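Local coordinates for type IV pilus biogenesis factor PilY1 (Pseudomonas aeruginosa, PDB 3HX6), which primes type IV pilus assembly, promotes twitching motility and adhesion to host cells, and binds calcium, which seems to be needed for motility and control of pilus retraction, at residues N391-T396 / N418-L423. The protein carries 3 engineered substitutions. Residues are numbered along the deposited sequence; the frame is centred on the assembly and turned at random.
Sequences NLQQQT and NPVNWL
N418 touches two glutamines of strand 392-405, Q395 and Q393. The side chains of N418 and Q395 pass each other in opposite directions, their amide planes only 16° apart, and the Q395 chain, bent at chi2 (-69°), sets its amide alongside the backbone of N418. The amide end of Q395 lies close to the backbone N and O of N418. Q393 meets N418 differently: the two side chains cross at about a right angle, and Q393 NE2 comes within 3.4 Å of N418 CB. P419, whose CB points away from the strand, contributes its carbonyl, whose O sits 3.3 Å from Q393 CG. With CG anti to the backbone N (chi1 174°), Q393 reaches out toward the loop, then bends at chi2 so that its amide lies along the strand. There NE2 donates to Q394 O at 2.8 Å, on a lone pair in the carbonyl plane, while OE1 accepts a hydrogen bond from Q431 NE2; with both amide atoms engaged, the rotation of the group is fixed. V420 adds the apolar part, its CG2 packing 3.8 Å from Q393 CB, whereas CG1 sits over the centre of one face of the W422 ring. W422 in turn makes edge-to-face contacts with H337 and W372. The strand's backbone bonds in this region go to G433 and Y435 on one neighbour and to S416 at the other. The arrangement is that of an irregular connection passing over strand 392-405 to link its two neighbours in the mixed sheet, the antiparallel 408-415 and the parallel 433-437, at the surface of this C-terminal beta-propeller domain, away from its calcium site.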
# COMPACT_ATOMS: atom_id res chain seq x y z
N ASN A 391 8.55 25.36 -31.47
CA ASN A 391 8.75 23.95 -31.80
C ASN A 391 7.92 23.06 -30.89
O ASN A 391 7.99 21.84 -30.98
CB ASN A 391 10.21 23.57 -31.63
CG ASN A 391 11.14 24.52 -32.34
OD1 ASN A 391 11.87 25.29 -31.70
ND2 ASN A 391 11.12 24.50 -33.67
N LEU A 392 7.13 23.68 -30.02
CA LEU A 392 6.32 22.93 -29.06
C LEU A 392 4.83 23.14 -29.26
O LEU A 392 4.41 24.13 -29.85
CB LEU A 392 6.70 23.36 -27.64
CG LEU A 392 8.20 23.47 -27.32
CD1 LEU A 392 8.39 24.00 -25.91
CD2 LEU A 392 8.87 22.11 -27.49
N GLN A 393 4.04 22.20 -28.76
CA GLN A 393 2.60 22.29 -28.84
C GLN A 393 2.10 22.99 -27.59
O GLN A 393 2.33 22.52 -26.47
CB GLN A 393 1.96 20.91 -28.92
CG GLN A 393 0.44 20.96 -28.87
CD GLN A 393 -0.13 21.85 -29.94
OE1 GLN A 393 0.22 21.73 -31.11
NE2 GLN A 393 -1.01 22.77 -29.56
N GLN A 394 1.43 24.11 -27.79
CA GLN A 394 0.89 24.86 -26.68
C GLN A 394 -0.35 24.18 -26.10
O GLN A 394 -1.12 23.54 -26.82
CB GLN A 394 0.51 26.27 -27.15
CG GLN A 394 -0.18 27.13 -26.11
CD GLN A 394 -0.69 28.43 -26.69
OE1 GLN A 394 -1.46 28.43 -27.66
NE2 GLN A 394 -0.27 29.55 -26.12
N GLN A 395 -0.51 24.30 -24.79
CA GLN A 395 -1.68 23.78 -24.09
C GLN A 395 -2.07 24.97 -23.23
O GLN A 395 -1.24 25.84 -22.94
CB GLN A 395 -1.32 22.58 -23.19
CG GLN A 395 -0.70 21.37 -23.90
CD GLN A 395 -1.66 20.63 -24.81
OE1 GLN A 395 -1.26 19.71 -25.54
NE2 GLN A 395 -2.94 21.00 -24.79
N THR A 396 -3.34 25.04 -22.82
CA THR A 396 -3.79 26.15 -22.01
C THR A 396 -4.72 25.69 -20.90
O THR A 396 -5.31 24.62 -20.98
CB THR A 396 -4.55 27.19 -22.87
OG1 THR A 396 -5.53 26.51 -23.67
CG2 THR A 396 -3.60 27.96 -23.78
N ASN A 418 -4.67 19.37 -26.72
CA ASN A 418 -4.12 19.44 -28.07
C ASN A 418 -3.10 18.34 -28.26
O ASN A 418 -2.26 18.09 -27.40
CB ASN A 418 -3.48 20.80 -28.28
CG ASN A 418 -4.41 21.94 -27.94
OD1 ASN A 418 -4.00 22.94 -27.37
ND2 ASN A 418 -5.68 21.78 -28.31
N PRO A 419 -3.16 17.65 -29.41
CA PRO A 419 -2.19 16.58 -29.64
C PRO A 419 -0.83 17.15 -30.02
O PRO A 419 -0.72 18.31 -30.43
CB PRO A 419 -2.82 15.78 -30.77
CG PRO A 419 -3.54 16.84 -31.56
CD PRO A 419 -4.17 17.70 -30.48
N VAL A 420 0.21 16.34 -29.87
CA VAL A 420 1.56 16.75 -30.22
C VAL A 420 1.97 15.90 -31.41
O VAL A 420 1.86 14.67 -31.37
CB VAL A 420 2.56 16.49 -29.06
CG1 VAL A 420 3.96 16.89 -29.49
CG2 VAL A 420 2.14 17.26 -27.82
N ASN A 421 2.45 16.55 -32.47
CA ASN A 421 2.88 15.82 -33.66
C ASN A 421 4.39 15.72 -33.60
O ASN A 421 5.11 16.63 -34.02
CB ASN A 421 2.45 16.55 -34.93
CG ASN A 421 2.65 15.71 -36.18
OD1 ASN A 421 2.60 16.21 -37.30
ND2 ASN A 421 2.88 14.41 -35.99
N TRP A 422 4.88 14.61 -33.07
CA TRP A 422 6.31 14.39 -32.90
C TRP A 422 7.14 14.23 -34.17
O TRP A 422 8.21 14.83 -34.29
CB TRP A 422 6.55 13.18 -32.01
CG TRP A 422 5.84 13.22 -30.68
CD1 TRP A 422 4.72 12.53 -30.33
CD2 TRP A 422 6.24 13.95 -29.52
NE1 TRP A 422 4.39 12.78 -29.02
CE2 TRP A 422 5.31 13.65 -28.49
CE3 TRP A 422 7.30 14.83 -29.23
CZ2 TRP A 422 5.41 14.20 -27.21
CZ3 TRP A 422 7.40 15.37 -27.95
CH2 TRP A 422 6.46 15.05 -26.96
N LEU A 423 6.66 13.42 -35.11
CA LEU A 423 7.42 13.16 -36.33
C LEU A 423 6.66 13.41 -37.63
O LEU A 423 5.45 13.26 -37.68
CB LEU A 423 7.90 11.70 -36.36
CG LEU A 423 8.83 11.10 -35.30
CD1 LEU A 423 10.05 11.99 -35.13
CD2 LEU A 423 8.08 10.96 -33.99